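Local coordinates for FAD dependent oxidoreductase (Chelativorans sp. BNC1, PDB 6PXS), which oxidises iminodiacetate with a bound FAD as cofactor and belongs to the DadA family of oxidoreductases, at residues A[48-53]-A[106-110]; A[198-204]-A[325-330]; A[222-226]-A[269-275]. All coordinates share one frame; numbering follows the deposited sequence.

Contact 1. Residues A[48-53]-A[106-110]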
loop_
_atom_site.group_PDB
_atom_site.type_symbol
_atom_site.label_atom_id
_atom_site.label_comp_id
_atom_site.label_asym_id
_atom_site.label_seq_id
_atom_site.Cartn_x
_atom_site.Cartn_y
_atom_site.Cartn_z
ATOM N N TRP A 48 5.576 -1.318 35.918
ATOM C CA TRP A 48 6.388 -1.395 37.126
ATOM C C TRP A 48 7.863 -1.112 36.869
ATOM O O TRP A 48 8.596 -0.816 37.820
ATOM C CB TRP A 48 6.226 -2.773 37.770
ATOM C CG TRP A 48 4.791 -3.177 37.913
ATOM C CD1 TRP A 48 3.924 -2.791 38.892
ATOM C CD2 TRP A 48 4.053 -4.040 37.041
ATOM N NE1 TRP A 48 2.693 -3.361 38.685
ATOM C CE2 TRP A 48 2.746 -4.133 37.554
ATOM C CE3 TRP A 48 4.371 -4.744 35.876
ATOM C CZ2 TRP A 48 1.756 -4.903 36.944
ATOM C CZ3 TRP A 48 3.388 -5.507 35.271
ATOM C CH2 TRP A 48 2.097 -5.581 35.806
ATOM N N ALA A 49 8.315 -1.183 35.619
ATOM C CA ALA A 49 9.718 -0.980 35.287
ATOM C C ALA A 49 10.021 0.429 34.798
ATOM O O ALA A 49 11.163 0.704 34.419
ATOM C CB ALA A 49 10.156 -1.990 34.223
ATOM N N THR A 50 9.039 1.328 34.802
ATOM C CA THR A 50 9.246 2.650 34.227
ATOM C C THR A 50 10.292 3.426 35.016
ATOM O O THR A 50 10.341 3.367 36.247
ATOM C CB THR A 50 7.932 3.430 34.198
ATOM O OG1 THR A 50 6.940 2.664 33.506
ATOM C CG2 THR A 50 8.120 4.763 33.485
ATOM N N GLU A 51 11.131 4.162 34.286
ATOM C CA GLU A 51 12.150 4.992 34.914
ATOM C C GLU A 51 11.574 6.310 35.414
ATOM O O GLU A 51 12.107 6.895 36.364
ATOM C CB GLU A 51 13.284 5.258 33.921
ATOM C CG GLU A 51 14.610 5.632 34.562
ATOM C CD GLU A 51 15.699 5.883 33.537
ATOM O OE1 GLU A 51 15.412 5.779 32.324
ATOM O OE2 GLU A 51 16.842 6.184 33.942
ATOM N N ALA A 52 10.494 6.785 34.800
ATOM C CA ALA A 52 9.883 8.050 35.184
ATOM C C ALA A 52 9.117 7.870 36.487
ATOM O O ALA A 52 8.160 7.092 36.547
ATOM C CB ALA A 52 8.956 8.552 34.080
ATOM N N ASP A 53 9.545 8.577 37.531
ATOM C CA ASP A 53 8.877 8.558 38.830
ATOM C C ASP A 53 8.144 9.886 39.012
ATOM O O ASP A 53 8.656 10.830 39.613
ATOM C CB ASP A 53 9.891 8.297 39.968
ATOM C CG ASP A 53 11.128 9.169 39.866
ATOM O OD1 ASP A 53 11.238 9.938 38.887
ATOM O OD2 ASP A 53 11.992 9.085 40.765
ATOM N N ARG A 106 13.978 -0.613 41.763
ATOM C CA ARG A 106 12.750 0.119 41.471
ATOM C C ARG A 106 11.571 -0.829 41.302
ATOM O O ARG A 106 10.477 -0.569 41.817
ATOM C CB ARG A 106 12.925 0.970 40.212
ATOM C CG ARG A 106 13.711 2.257 40.415
ATOM C CD ARG A 106 13.337 3.285 39.358
ATOM N NE ARG A 106 13.455 2.745 38.004
ATOM C CZ ARG A 106 14.470 2.978 37.173
ATOM N NH1 ARG A 106 15.483 3.758 37.534
ATOM N NH2 ARG A 106 14.468 2.430 35.966
ATOM N N ILE A 107 11.774 -1.936 40.586
ATOM C CA ILE A 107 10.678 -2.867 40.333
ATOM C C ILE A 107 10.209 -3.502 41.635
ATOM O O ILE A 107 9.007 -3.554 41.922
ATOM C CB ILE A 107 11.105 -3.935 39.312
ATOM C CG1 ILE A 107 11.434 -3.287 37.965
ATOM C CG2 ILE A 107 10.006 -4.978 39.152
ATOM C CD1 ILE A 107 12.157 -4.207 37.005
ATOM N N SER A 108 11.150 -4.000 42.440
ATOM C CA SER A 108 10.784 -4.661 43.688
ATOM C C SER A 108 9.952 -3.740 44.571
ATOM O O SER A 108 8.912 -4.145 45.105
ATOM C CB SER A 108 12.044 -5.116 44.424
ATOM O OG SER A 108 12.901 -4.019 44.685
ATOM N N ARG A 109 10.392 -2.491 44.734
ATOM C CA ARG A 109 9.651 -1.554 45.570
ATOM C C ARG A 109 8.229 -1.366 45.061
ATOM O O ARG A 109 7.292 -1.211 45.854
ATOM C CB ARG A 109 10.386 -0.216 45.632
ATOM C CG ARG A 109 11.688 -0.276 46.417
ATOM C CD ARG A 109 12.338 1.092 46.550
ATOM N NE ARG A 109 12.924 1.556 45.295
ATOM C CZ ARG A 109 14.138 1.223 44.862
ATOM N NH1 ARG A 109 14.909 0.412 45.578
ATOM N NH2 ARG A 109 14.582 1.699 43.708
ATOM N N ARG A 110 8.042 -1.392 43.742
ATOM C CA ARG A 110 6.724 -1.213 43.147
ATOM C C ARG A 110 6.000 -2.528 42.892
ATOM O O ARG A 110 4.792 -2.509 42.640
ATOM C CB ARG A 110 6.844 -0.429 41.836
ATOM C CG ARG A 110 7.359 0.983 42.035
ATOM C CD ARG A 110 7.344 1.793 40.751
ATOM N NE ARG A 110 7.497 3.219 41.030
ATOM C CZ ARG A 110 7.630 4.160 40.101
ATOM N NH1 ARG A 110 7.762 5.430 40.463
ATOM N NH2 ARG A 110 7.638 3.838 38.814
#
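Ile107 lies against Trp48 and Ala49, and this apolar end is the closely packed part of the contact. Its CG1 stands 3.8 Å from Trp48 O, and the branch ends with CD1 placed 4.1 Å from Ala49 CB. It is directed there by a first torsion that sets CG1 anti to the carbonyl carbon of Ile107 (chi1 -63°), with CD1 extended beyond it. The indole of Trp48 meets the helix through CD1, 3.9 Å from Arg110 O, in an oblique approach. Trp48, Ala49 and Ile107 are all buried; Trp48 also packs on Tyr58, and both Trp48 and Ile107 touch Ile144 of strand 141-144.

In the fold, the contact sets the loop that leads from strand 44-45 to helix 55-76 against one side of helix 97-111. The loop belongs to the surroundings of the cofactor without touching it here: the side chain of Thr50 is about 9 Å from the FAD.

Towards solvent the packing changes to two arginines laid along the loop. Arg106 is bent at chi3 (-53°), which turns one guanidinium face to Glu51; Glu51 CG lies over that face, 3.5 Å from Arg106 NH2. The carboxylate itself extends past the arginine, with its plane 26° from that of the guanidinium and Glu51 OE2 still 4.5 Å from Arg106 NH1, beyond a salt bridge. Arg106 NE faces Thr50 O at 3.6 Å, without hydrogen-bond geometry. Arg110 reaches along the loop until its NH1 comes to 3.6 Å from Asp53 CB. Ala52 O lies near the plane of its guanidinium, at the edge, and the same cation makes a cation-pi contact with Tyr58.

Contact 2. Residues A[198-204]-A[325-330]. With FAD (flavin-adenine dinucleotide), chain E.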
loop_
_atom_site.group_PDB
_atom_site.type_symbol
_atom_site.label_atom_id
_atom_site.label_comp_id
_atom_site.label_asym_id
_atom_site.label_seq_id
_atom_site.Cartn_x
_atom_site.Cartn_y
_atom_site.Cartn_z
ATOM N N GLU A 198 -23.180 18.372 26.672
ATOM C CA GLU A 198 -21.804 18.263 27.131
ATOM C C GLU A 198 -20.914 17.861 25.966
ATOM O O GLU A 198 -21.305 17.044 25.128
ATOM C CB GLU A 198 -21.678 17.233 28.260
ATOM C CG GLU A 198 -22.365 17.642 29.553
ATOM C CD GLU A 198 -21.606 18.721 30.297
ATOM O OE1 GLU A 198 -20.456 19.016 29.909
ATOM O OE2 GLU A 198 -22.157 19.271 31.275
ATOM N N ILE A 199 -19.715 18.437 25.920
ATOM C CA ILE A 199 -18.735 18.146 24.884
ATOM C C ILE A 199 -17.490 17.569 25.541
ATOM O O ILE A 199 -17.038 18.065 26.579
ATOM C CB ILE A 199 -18.381 19.403 24.063
ATOM C CG1 ILE A 199 -19.631 19.959 23.375
ATOM C CG2 ILE A 199 -17.301 19.078 23.034
ATOM C CD1 ILE A 199 -19.424 21.312 22.721
ATOM N N ILE A 200 -16.943 16.520 24.934
ATOM C CA ILE A 200 -15.676 15.928 25.345
ATOM C C ILE A 200 -14.721 16.015 24.165
ATOM O O ILE A 200 -15.055 15.574 23.059
ATOM C CB ILE A 200 -15.844 14.468 25.804
ATOM C CG1 ILE A 200 -16.800 14.389 26.994
ATOM C CG2 ILE A 200 -14.493 13.870 26.173
ATOM C CD1 ILE A 200 -17.073 12.975 27.462
ATOM N N VAL A 201 -13.543 16.579 24.398
ATOM C CA VAL A 201 -12.539 16.762 23.358
ATOM C C VAL A 201 -11.403 15.790 23.653
ATOM O O VAL A 201 -10.575 16.025 24.541
ATOM C CB VAL A 201 -12.043 18.208 23.286
ATOM C CG1 VAL A 201 -10.962 18.344 22.222
ATOM C CG2 VAL A 201 -13.203 19.142 22.988
ATOM N N THR A 202 -11.368 14.693 22.901
ATOM C CA THR A 202 -10.301 13.701 22.958
ATOM C C THR A 202 -9.536 13.686 21.639
ATOM O O THR A 202 -9.229 12.630 21.084
ATOM C CB THR A 202 -10.863 12.320 23.273
ATOM O OG1 THR A 202 -11.940 12.027 22.375
ATOM C CG2 THR A 202 -11.365 12.263 24.708
ATOM N N ALA A 203 -9.239 14.876 21.126
ATOM C CA ALA A 203 -8.626 15.061 19.821
ATOM C C ALA A 203 -7.134 14.748 19.805
ATOM O O ALA A 203 -6.481 14.978 18.781
ATOM C CB ALA A 203 -8.858 16.498 19.350
ATOM N N GLY A 204 -6.582 14.233 20.898
ATOM C CA GLY A 204 -5.174 13.882 20.888
ATOM C C GLY A 204 -4.304 15.073 20.542
ATOM O O GLY A 204 -4.496 16.185 21.046
ATOM N N GLY A 325 -20.028 23.025 30.056
ATOM C CA GLY A 325 -20.319 22.044 29.031
ATOM C C GLY A 325 -19.125 21.617 28.207
ATOM O O GLY A 325 -19.283 21.285 27.028
ATOM N N LEU A 326 -17.930 21.618 28.794
ATOM C CA LEU A 326 -16.721 21.222 28.088
ATOM C C LEU A 326 -15.860 20.361 28.997
ATOM O O LEU A 326 -15.692 20.664 30.182
ATOM C CB LEU A 326 -15.920 22.444 27.616
ATOM C CG LEU A 326 -14.615 22.145 26.870
ATOM C CD1 LEU A 326 -14.878 21.280 25.648
ATOM C CD2 LEU A 326 -13.916 23.436 26.470
ATOM N N THR A 327 -15.318 19.286 28.431
ATOM C CA THR A 327 -14.440 18.373 29.146
ATOM C C THR A 327 -13.328 17.942 28.202
ATOM O O THR A 327 -13.581 17.637 27.034
ATOM C CB THR A 327 -15.209 17.149 29.663
ATOM O OG1 THR A 327 -16.333 17.583 30.439
ATOM C CG2 THR A 327 -14.314 16.270 30.520
ATOM N N ILE A 328 -12.098 17.924 28.708
ATOM C CA ILE A 328 -10.920 17.661 27.893
ATOM C C ILE A 328 -10.206 16.432 28.430
ATOM O O ILE A 328 -10.037 16.279 29.645
ATOM C CB ILE A 328 -9.964 18.871 27.866
ATOM C CG1 ILE A 328 -10.681 20.094 27.292
ATOM C CG2 ILE A 328 -8.715 18.555 27.048
ATOM C CD1 ILE A 328 -9.839 21.352 27.292
ATOM N N GLY A 329 -9.793 15.557 27.518
ATOM C CA GLY A 329 -8.902 14.465 27.843
ATOM C C GLY A 329 -7.801 14.354 26.809
ATOM O O GLY A 329 -8.075 14.110 25.630
ATOM N N ASN A 330 -6.556 14.536 27.229
ATOM C CA ASN A 330 -5.429 14.544 26.302
ATOM C C ASN A 330 -4.146 14.474 27.122
ATOM O O ASN A 330 -4.172 14.490 28.356
ATOM C CB ASN A 330 -5.464 15.783 25.404
ATOM C CG ASN A 330 -4.662 15.605 24.137
ATOM O OD1 ASN A 330 -4.209 14.502 23.829
ATOM N ND2 ASN A 330 -4.488 16.687 23.386
HETATM P PA FAD E . -5.513 9.658 18.952
HETATM O O1A FAD E . -4.609 10.292 17.963
HETATM O O2A FAD E . -5.503 8.127 18.921
HETATM O O5B FAD E . -6.989 10.173 18.807
HETATM C C5B FAD E . -7.279 11.470 18.246
HETATM C C4B FAD E . -8.433 11.330 17.287
HETATM O O4B FAD E . -9.180 12.570 17.245
HETATM C C3B FAD E . -8.031 11.025 15.844
HETATM O O3B FAD E . -8.922 10.077 15.269
HETATM C C2B FAD E . -8.144 12.390 15.164
HETATM O O2B FAD E . -8.398 12.281 13.768
HETATM C C1B FAD E . -9.349 12.964 15.902
HETATM N N9A FAD E . -9.455 14.419 15.851
HETATM C C8A FAD E . -8.519 15.335 16.250
HETATM N N7A FAD E . -8.888 16.583 16.082
HETATM C C5A FAD E . -10.158 16.477 15.533
HETATM C C6A FAD E . -11.097 17.442 15.120
HETATM N N6A FAD E . -10.895 18.760 15.200
HETATM N N1A FAD E . -12.269 16.998 14.614
HETATM C C2A FAD E . -12.481 15.682 14.528
HETATM N N3A FAD E . -11.669 14.685 14.886
HETATM C C4A FAD E . -10.518 15.150 15.383
HETATM N N1 FAD E . 1.079 3.677 24.679
HETATM C C2 FAD E . 1.201 2.623 25.538
HETATM O O2 FAD E . 0.565 2.574 26.597
HETATM N N3 FAD E . 2.050 1.576 25.227
HETATM C C4 FAD E . 2.828 1.476 24.092
HETATM O O4 FAD E . 3.549 0.494 23.923
HETATM C C4X FAD E . 2.695 2.602 23.186
HETATM N N5 FAD E . 3.395 2.589 22.088
HETATM C C5X FAD E . 3.267 3.663 21.221
HETATM C C6 FAD E . 4.011 3.665 20.042
HETATM C C7 FAD E . 3.915 4.717 19.136
HETATM C C7M FAD E . 4.734 4.684 17.873
HETATM C C8 FAD E . 3.066 5.798 19.416
HETATM C C8M FAD E . 2.943 6.954 18.457
HETATM C C9 FAD E . 2.323 5.798 20.593
HETATM C C9A FAD E . 2.416 4.744 21.495
HETATM N N10 FAD E . 1.674 4.715 22.693
HETATM C C10 FAD E . 1.793 3.658 23.566
HETATM C "C1'" FAD E . 0.774 5.825 23.048
HETATM C "C2'" FAD E . -0.640 5.658 22.493
HETATM O "O2'" FAD E . -0.593 5.115 21.173
HETATM C "C3'" FAD E . -1.322 7.025 22.448
HETATM O "O3'" FAD E . -1.014 7.740 23.640
HETATM C "C4'" FAD E . -2.843 6.970 22.303
HETATM O "O4'" FAD E . -3.171 6.238 21.123
HETATM C "C5'" FAD E . -3.445 8.358 22.242
HETATM O "O5'" FAD E . -4.864 8.251 22.008
HETATM P P FAD E . -5.743 9.531 21.760
HETATM O O1P FAD E . -5.463 10.548 22.872
HETATM O O2P FAD E . -7.175 9.194 21.554
HETATM O O3P FAD E . -5.120 10.114 20.418
#
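The Rossmann-type sheet of this flavoprotein places strand 198-201 between strands 3-6 and 326-330, all three parallel, and the contact is the pairing of 198-201 with 326-330. The two strand axes diverge by only 16°, and four backbone hydrogen bonds zip them together in the alternating order of a parallel ladder. Ile199 N donates to Gly325 O (3.1 Å) and Thr327 N to Ile199 O (2.8 Å). Val201 N then gives to Thr327 O (2.8 Å), and Gly329 N to Val201 O (3.1 Å).

Side chains alternate between the faces. Ile200 and Thr327 project together from the face packed by helix 336-352. Ile199, Val201, Leu326 and Ile328 occupy the opposite face, where helix 207-211 covers Val201 and Ile328. Leu326 holds CG anti to its own N (chi1 179°) and sends CD1 obliquely across to the neighbouring strand, 3.8 Å from Val201 CG2 and near Ile199 CG2 as well.

At the start of the pairing Glu198 folds back at chi2, bringing OE1 to 3.2 Å from Gly325 CA, while the same oxygen forms a salt bridge with Arg319. With an alanine here, Arg319 would probably be left without its carboxylate mate, and a gap would be likely to open beside Gly325 CA.

Beyond Val201 the chain leaves the sheet and meets the cofactor. Thr202 OG1 is tied to the carbonyls of Ile6 and Gly7 at the end of strand 3-6, and Asn330 ND2 is hydrogen-bonded to His218. Gly204, with a positive phi of 57°, runs past the pyrophosphate, its CA 3.8 Å from FAD O3P. Just before it, Ala203 O lies 3.3 Å from FAD C8A of the adenine.

Contact 3. Residues A[222-226]-A[269-275]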
loop_
_atom_site.group_PDB
_atom_site.type_symbol
_atom_site.label_atom_id
_atom_site.label_comp_id
_atom_site.label_asym_id
_atom_site.label_seq_id
_atom_site.Cartn_x
_atom_site.Cartn_y
_atom_site.Cartn_z
ATOM N N PRO A 222 2.297 17.308 18.954
ATOM C CA PRO A 222 2.579 15.943 18.496
ATOM C C PRO A 222 4.049 15.579 18.637
ATOM O O PRO A 222 4.941 16.405 18.430
ATOM C CB PRO A 222 2.161 15.976 17.021
ATOM C CG PRO A 222 2.364 17.386 16.615
ATOM C CD PRO A 222 2.038 18.221 17.826
ATOM N N GLN A 223 4.290 14.322 19.000
ATOM C CA GLN A 223 5.627 13.733 19.013
ATOM C C GLN A 223 5.599 12.549 18.053
ATOM O O GLN A 223 5.073 11.482 18.386
ATOM C CB GLN A 223 6.039 13.300 20.418
ATOM C CG GLN A 223 7.475 12.790 20.508
ATOM C CD GLN A 223 7.800 12.167 21.854
ATOM O OE1 GLN A 223 7.120 11.247 22.309
ATOM N NE2 GLN A 223 8.848 12.666 22.499
ATOM N N LYS A 224 6.159 12.741 16.862
ATOM C CA LYS A 224 6.169 11.682 15.863
ATOM C C LYS A 224 6.833 10.425 16.416
ATOM O O LYS A 224 7.764 10.488 17.226
ATOM C CB LYS A 224 6.898 12.155 14.605
ATOM C CG LYS A 224 7.072 11.092 13.536
ATOM C CD LYS A 224 7.695 11.685 12.287
ATOM C CE LYS A 224 7.968 10.623 11.240
ATOM N NZ LYS A 224 8.622 11.197 10.030
ATOM N N GLY A 225 6.337 9.274 15.974
ATOM C CA GLY A 225 6.918 8.002 16.352
ATOM C C GLY A 225 6.804 6.965 15.255
ATOM O O GLY A 225 5.706 6.694 14.762
ATOM N N GLN A 226 7.930 6.375 14.864
ATOM C CA GLN A 226 7.959 5.330 13.849
ATOM C C GLN A 226 8.163 3.983 14.529
ATOM O O GLN A 226 9.050 3.840 15.376
ATOM C CB GLN A 226 9.070 5.590 12.832
ATOM C CG GLN A 226 9.049 6.991 12.246
ATOM C CD GLN A 226 10.114 7.203 11.192
ATOM O OE1 GLN A 226 10.439 6.296 10.426
ATOM N NE2 GLN A 226 10.671 8.408 11.148
ATOM N N SER A 269 8.564 17.428 15.812
ATOM C CA SER A 269 8.383 16.812 14.505
ATOM C C SER A 269 7.196 17.384 13.747
ATOM O O SER A 269 7.143 17.255 12.518
ATOM C CB SER A 269 8.198 15.303 14.662
ATOM O OG SER A 269 6.997 15.016 15.355
ATOM N N GLY A 270 6.250 18.009 14.441
ATOM C CA GLY A 270 5.048 18.434 13.766
ATOM C C GLY A 270 4.263 17.224 13.273
ATOM O O GLY A 270 4.503 16.079 13.663
ATOM N N PHE A 271 3.303 17.501 12.392
ATOM C CA PHE A 271 2.467 16.455 11.802
ATOM C C PHE A 271 3.090 15.958 10.495
ATOM O O PHE A 271 2.515 16.050 9.410
ATOM C CB PHE A 271 1.050 16.974 11.590
ATOM C CG PHE A 271 0.370 17.401 12.861
ATOM C CD1 PHE A 271 0.415 18.721 13.276
ATOM C CD2 PHE A 271 -0.305 16.481 13.645
ATOM C CE1 PHE A 271 -0.205 19.116 14.445
ATOM C CE2 PHE A 271 -0.925 16.869 14.815
ATOM C CZ PHE A 271 -0.877 18.189 15.216
ATOM N N ASP A 272 4.301 15.417 10.629
ATOM C CA ASP A 272 5.079 14.928 9.493
ATOM C C ASP A 272 4.821 13.434 9.350
ATOM O O ASP A 272 5.481 12.604 9.976
ATOM C CB ASP A 272 6.560 15.221 9.689
ATOM C CG ASP A 272 7.390 14.827 8.491
ATOM O OD1 ASP A 272 6.802 14.617 7.410
ATOM O OD2 ASP A 272 8.627 14.719 8.627
ATOM N N TYR A 273 3.849 13.089 8.505
ATOM C CA TYR A 273 3.425 11.699 8.328
ATOM C C TYR A 273 4.254 11.047 7.220
ATOM O O TYR A 273 3.775 10.723 6.133
ATOM C CB TYR A 273 1.932 11.642 8.029
ATOM C CG TYR A 273 1.353 10.247 8.010
ATOM C CD1 TYR A 273 1.364 9.455 9.151
ATOM C CD2 TYR A 273 0.780 9.728 6.858
ATOM C CE1 TYR A 273 0.830 8.179 9.140
ATOM C CE2 TYR A 273 0.243 8.455 6.839
ATOM C CZ TYR A 273 0.270 7.686 7.981
ATOM O OH TYR A 273 -0.263 6.418 7.964
ATOM N N ARG A 274 5.535 10.857 7.528
ATOM C CA ARG A 274 6.484 10.232 6.621
ATOM C C ARG A 274 7.286 9.179 7.372
ATOM O O ARG A 274 7.495 9.282 8.584
ATOM C CB ARG A 274 7.443 11.267 6.002
ATOM C CG ARG A 274 6.790 12.197 4.998
ATOM C CD ARG A 274 7.678 13.389 4.644
ATOM N NE ARG A 274 9.085 13.023 4.492
ATOM C CZ ARG A 274 10.009 13.152 5.441
ATOM N NH1 ARG A 274 9.696 13.644 6.632
ATOM N NH2 ARG A 274 11.258 12.788 5.196
ATOM N N VAL A 275 7.727 8.161 6.639
ATOM C CA VAL A 275 8.631 7.142 7.160
ATOM C C VAL A 275 10.040 7.533 6.736
ATOM O O VAL A 275 10.385 7.454 5.552
ATOM C CB VAL A 275 8.261 5.743 6.654
ATOM C CG1 VAL A 275 9.339 4.738 7.031
ATOM C CG2 VAL A 275 6.914 5.324 7.215
#
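Lys224, Pro222 and Ser269 bury the most surface here, and Lys224 spans most of the length of the contact. With CG anti to the backbone N (chi1 175°) and every later torsion extended, its chain passes Asp272 O, CD at 3.3 Å, and delivers NZ to a hydrogen bond with Arg274 O. Lys224 NZ lies 2.7 Å from Arg274 O, 38° out of the carbonyl plane. Lys224 NZ also forms a long salt bridge, 3.8 Å, to Asp272 OD2. The same carboxylate meets the guanidinium of Arg274 edge-on, where OD1 takes a hydrogen bond from NH1 through its syn lone pair, so one anion probably offsets two cations. Arg274 NE is hydrogen-bonded to Thr298 of the second subunit.

At its other end Lys224 is held by its backbone: Lys224 N donates to Ser269 OG at 2.9 Å.

Pro222 meets the loop by apolar contact. Its CG sits over the face of Phe271, 3.7 Å from the ring centroid and 14° off the normal, a CH-pi contact across nearly perpendicular side chains.

Phe271 additionally stacks with Trp206 and meets Phe306 of strand 298-310 edge-to-face. The loop 269-275, which leads into helix 277-290, thus packs on both strand 298-310 and its sheet neighbour 220-231, whose Gly225 touches FAD.

How the contacts relate
Contact 2 is the buried member, joining two central strands of the nucleotide-binding sheet; contact 1 is partly buried and contact 3 lies at the surface. Their chemistry follows this placing: backbone pairing with aliphatic faces in 198-204/325-330, apolar packing that gives way to arginines in 48-53/106-110, and a charged network beside a proline-aromatic contact in 222-226/269-275. Contact 3 is nested in the chain between the segments of contact 2, their nearest atoms about 7 Å apart, whereas contact 1 closes before either opens. No two contacts share a helix or strand. Contacts 2 and 3 each include residues lining the FAD pocket; contact 3 alone reaches another subunit.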